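Local coordinates for NTF2-like Protein (Anabaena variabilis ATCC 29413, PDB 3DMC) that is of unknown function but adopts the cone-like NTF2 fold with a SnoaL-like domain, whose relatives often bind or convert small molecules in an internal pocket, at residues K61-Y66 with Y123-G128. Sequence-based numbering, arbitrary orientation.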
ATOM      1  N   LYS A  61      -0.200  21.121   4.179  1.00 14.03           N
ATOM      2  CA  LYS A  61      -0.143  21.593   5.572  1.00 15.12           C
ATOM      3  C   LYS A  61      -1.485  21.443   6.286  1.00 14.90           C
ATOM      4  O   LYS A  61      -1.573  21.023   7.448  1.00 14.26           O
ATOM      5  CB  LYS A  61       0.317  23.053   5.655  1.00 17.07           C
ATOM      6  CG  LYS A  61       0.510  23.466   7.085  1.00 18.98           C
ATOM      7  CD  LYS A  61       1.390  24.682   7.250  1.00 24.82           C
ATOM      8  CE  LYS A  61       1.549  25.020   8.734  1.00 26.68           C
ATOM      9  NZ  LYS A  61       1.764  26.482   8.962  1.00 30.23           N
ATOM     10  N   GLU A  62      -2.545  21.755   5.570  1.00 13.55           N
ATOM     11  CA  GLU A  62      -3.884  21.641   6.146  1.00 15.45           C
ATOM     12  C   GLU A  62      -4.102  20.184   6.551  1.00 13.98           C
ATOM     13  O   GLU A  62      -4.513  19.872   7.662  1.00 15.15           O
ATOM     14  CB  GLU A  62      -4.941  22.073   5.152  1.00 18.00           C
ATOM     15  CG  GLU A  62      -4.779  23.538   4.757  1.00 26.81           C
ATOM     16  CD  GLU A  62      -5.785  24.011   3.718  1.00 32.35           C
ATOM     17  OE1 GLU A  62      -6.653  23.215   3.286  1.00 36.05           O
ATOM     18  OE2 GLU A  62      -5.692  25.197   3.341  1.00 43.74           O
ATOM     19  N   PHE A  63      -3.822  19.318   5.596  1.00 13.64           N
ATOM     20  CA  PHE A  63      -3.994  17.865   5.797  1.00 12.13           C
ATOM     21  C   PHE A  63      -3.215  17.351   7.031  1.00 12.09           C
ATOM     22  O   PHE A  63      -3.754  16.674   7.953  1.00 13.14           O
ATOM     23  CB  PHE A  63      -3.541  17.109   4.551  1.00 12.00           C
ATOM     24  CG  PHE A  63      -3.530  15.638   4.740  1.00 12.94           C
ATOM     25  CD1 PHE A  63      -4.709  14.958   4.949  1.00 17.22           C
ATOM     26  CD2 PHE A  63      -2.329  14.932   4.749  1.00 17.59           C
ATOM     27  CE1 PHE A  63      -4.713  13.588   5.128  1.00 17.53           C
ATOM     28  CE2 PHE A  63      -2.328  13.546   4.951  1.00 10.67           C
ATOM     29  CZ  PHE A  63      -3.533  12.886   5.124  1.00 18.44           C
ATOM     30  N   PHE A  64      -1.929  17.679   7.079  1.00 11.63           N
ATOM     31  CA  PHE A  64      -1.082  17.103   8.147  1.00 12.54           C
ATOM     32  C   PHE A  64      -1.464  17.684   9.522  1.00 12.56           C
ATOM     33  O   PHE A  64      -1.444  16.999  10.539  1.00 12.48           O
ATOM     34  CB  PHE A  64       0.395  17.259   7.786  1.00 13.35           C
ATOM     35  CG  PHE A  64       0.818  16.316   6.703  1.00 15.40           C
ATOM     36  CD1 PHE A  64       0.718  14.944   6.902  1.00 10.62           C
ATOM     37  CD2 PHE A  64       1.267  16.770   5.487  1.00 18.27           C
ATOM     38  CE1 PHE A  64       1.100  14.040   5.900  1.00 11.05           C
ATOM     39  CE2 PHE A  64       1.632  15.865   4.485  1.00 17.65           C
ATOM     40  CZ  PHE A  64       1.542  14.500   4.705  1.00 16.57           C
ATOM     41  N   THR A  65      -1.852  18.954   9.518  1.00 12.52           N
ATOM     42  CA  THR A  65      -2.362  19.581  10.730  1.00 15.56           C
ATOM     43  C   THR A  65      -3.634  18.891  11.221  1.00 16.01           C
ATOM     44  O   THR A  65      -3.833  18.651  12.414  1.00 19.91           O
ATOM     45  CB  THR A  65      -2.642  21.077  10.516  1.00 13.64           C
ATOM     46  OG1 THR A  65      -1.419  21.729  10.151  1.00 16.57           O
ATOM     47  CG2 THR A  65      -3.200  21.685  11.762  1.00 17.91           C
ATOM     48  N   TYR A  66      -4.450  18.532  10.249  1.00 16.36           N
ATOM     49  CA  TYR A  66      -5.729  17.864  10.472  1.00 15.56           C
ATOM     50  C   TYR A  66      -5.482  16.496  11.057  1.00 18.87           C
ATOM     51  O   TYR A  66      -6.172  16.055  11.968  1.00 19.15           O
ATOM     52  CB  TYR A  66      -6.515  17.751   9.157  1.00 17.22           C
ATOM     53  CG  TYR A  66      -7.747  16.877   9.259  1.00 22.45           C
ATOM     54  CD1 TYR A  66      -8.821  17.259  10.059  1.00 28.48           C
ATOM     55  CD2 TYR A  66      -7.842  15.676   8.566  1.00 25.26           C
ATOM     56  CE1 TYR A  66      -9.955  16.471  10.172  1.00 32.19           C
ATOM     57  CE2 TYR A  66      -8.978  14.883   8.660  1.00 27.42           C
ATOM     58  CZ  TYR A  66     -10.031  15.283   9.468  1.00 35.21           C
ATOM     59  OH  TYR A  66     -11.168  14.503   9.588  1.00 35.99           O
ATOM     60  N   TYR A 123       2.608  11.723  -2.719  1.00 10.59           N
ATOM     61  CA  TYR A 123       2.292  10.898  -1.566  1.00  8.48           C
ATOM     62  C   TYR A 123       0.963  10.204  -1.788  1.00 10.56           C
ATOM     63  O   TYR A 123       0.025  10.806  -2.251  1.00  8.72           O
ATOM     64  CB  TYR A 123       2.231  11.846  -0.354  1.00 11.47           C
ATOM     65  CG  TYR A 123       1.681  11.342   0.959  1.00 13.19           C
ATOM     66  CD1 TYR A 123       0.321  11.054   1.133  1.00 12.22           C
ATOM     67  CD2 TYR A 123       2.509  11.224   2.050  1.00 14.99           C
ATOM     68  CE1 TYR A 123      -0.185  10.647   2.377  1.00  9.31           C
ATOM     69  CE2 TYR A 123       2.029  10.814   3.276  1.00 12.40           C
ATOM     70  CZ  TYR A 123       0.684  10.552   3.450  1.00  7.85           C
ATOM     71  OH  TYR A 123       0.264  10.140   4.696  1.00 16.10           O
ATOM     72  N   ARG A 124       0.902   8.926  -1.423  1.00  8.64           N
ATOM     73  CA  ARG A 124      -0.315   8.145  -1.490  1.00  9.41           C
ATOM     74  C   ARG A 124      -0.388   7.282  -0.252  1.00 11.69           C
ATOM     75  O   ARG A 124       0.608   6.617   0.094  1.00  9.50           O
ATOM     76  CB  ARG A 124      -0.321   7.236  -2.717  1.00  9.14           C
ATOM     77  CG  ARG A 124      -0.292   8.005  -4.058  1.00  9.79           C
ATOM     78  CD  ARG A 124       0.181   7.101  -5.226  1.00 10.51           C
ATOM     79  NE  ARG A 124       1.571   6.721  -5.031  1.00 11.21           N
ATOM     80  CZ  ARG A 124       2.581   7.537  -5.261  1.00 11.60           C
ATOM     81  NH1 ARG A 124       2.332   8.734  -5.803  1.00 11.76           N
ATOM     82  NH2 ARG A 124       3.811   7.146  -5.003  1.00 12.60           N
ATOM     83  N   GLU A 125      -1.543   7.354   0.395  1.00  9.72           N
ATOM     84  CA  GLU A 125      -1.854   6.590   1.601  1.00  9.76           C
ATOM     85  C   GLU A 125      -2.943   5.552   1.393  1.00  8.31           C
ATOM     86  O   GLU A 125      -3.995   5.803   0.785  1.00  9.69           O
ATOM     87  CB  GLU A 125      -2.206   7.525   2.770  1.00 10.27           C
ATOM     88  CG  GLU A 125      -2.422   6.729   4.061  1.00  7.31           C
ATOM     89  CD  GLU A 125      -2.529   7.550   5.329  1.00 16.17           C
ATOM     90  OE1 GLU A 125      -2.038   8.697   5.376  1.00 14.38           O
ATOM     91  OE2 GLU A 125      -3.110   7.003   6.299  1.00 17.45           O
ATOM     92  N   TYR A 126      -2.646   4.359   1.918  1.00  7.08           N
ATOM     93  CA  TYR A 126      -3.551   3.195   1.849  1.00  6.77           C
ATOM     94  C   TYR A 126      -3.751   2.598   3.252  1.00  6.70           C
ATOM     95  O   TYR A 126      -2.797   2.519   4.042  1.00  9.84           O
ATOM     96  CB  TYR A 126      -2.968   2.100   0.949  1.00  7.85           C
ATOM     97  CG  TYR A 126      -2.568   2.503  -0.457  1.00  7.29           C
ATOM     98  CD1 TYR A 126      -1.347   3.156  -0.722  1.00  9.01           C
ATOM     99  CD2 TYR A 126      -3.407   2.221  -1.544  1.00  7.78           C
ATOM    100  CE1 TYR A 126      -0.969   3.479  -2.014  1.00  7.17           C
ATOM    101  CE2 TYR A 126      -3.037   2.584  -2.861  1.00 10.12           C
ATOM    102  CZ  TYR A 126      -1.811   3.229  -3.079  1.00  9.28           C
ATOM    103  OH  TYR A 126      -1.439   3.567  -4.375  1.00 12.06           O
ATOM    104  N   PHE A 127      -4.985   2.193   3.549  1.00  8.11           N
ATOM    105  CA  PHE A 127      -5.358   1.597   4.857  1.00  8.79           C
ATOM    106  C   PHE A 127      -5.339   0.069   4.753  1.00  8.73           C
ATOM    107  O   PHE A 127      -5.954  -0.491   3.845  1.00  8.91           O
ATOM    108  CB  PHE A 127      -6.798   1.989   5.286  1.00 10.91           C
ATOM    109  CG  PHE A 127      -7.080   3.479   5.379  1.00 14.57           C
ATOM    110  CD1 PHE A 127      -6.062   4.396   5.549  1.00  9.56           C
ATOM    111  CD2 PHE A 127      -8.385   3.935   5.389  1.00 17.13           C
ATOM    112  CE1 PHE A 127      -6.344   5.783   5.682  1.00 17.96           C
ATOM    113  CE2 PHE A 127      -8.686   5.291   5.525  1.00 18.41           C
ATOM    114  CZ  PHE A 127      -7.668   6.217   5.669  1.00 17.85           C
ATOM    115  N   GLY A 128      -4.686  -0.594   5.722  1.00  7.81           N
ATOM    116  CA  GLY A 128      -4.528  -2.050   5.735  1.00  4.81           C
ATOM    117  C   GLY A 128      -5.266  -2.777   6.836  1.00  7.51           C
ATOM    118  O   GLY A 128      -5.266  -3.995   6.870  1.00 10.00           O
TER
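Segments 61-66 and 123-128, on helix 57-69 and strand 119-127, run 33° from parallel with axes 13.3 Å apart, and F63 and F64 meet Y123 and E125 between them. The wide gap is bridged by side chains alone. F64 puts its ring edge against one face of Y123 in a T-shaped stack, with the planes at 85° and the centroids 5.7 Å apart. CZ of F64 is the leading atom, 4.0 Å from CE2 of Y123. CB of Y123 points toward the helix, and CG anti to the backbone N (chi1 169°) carries the ring on to F64. F63 comes to the same ring more loosely, its CE2 lying 4.4 Å from CE1 of Y123. CD2 of F63 also sits over the centre of the F64 ring, 3.6 Å above its plane, and so packs the two phenylalanines together. OH of Y123 donates to OE1 of E125 at 2.8 Å, on the anti side of the carboxylate and tilted out of its plane. Y123 OH and E125 OE1 both lie at the edge of the F63 ring, near its plane. A leucine in place of Y123 would probably take away the ring face that the edge of F64 packs on and leave E125 OE1 without this donor. F43 and F45 of the adjoining strand 41-45 also meet F63, while W30 stacks on F64. An acetate ion close to E125 probably comes from the crystallisation liquor but may mark a pocket, as in NTF2-fold relatives. The contact joins aromatic packing to a tyrosine hydroxyl paired with a carboxylate, consistent with a mainly apolar pocket lining with a polar spot.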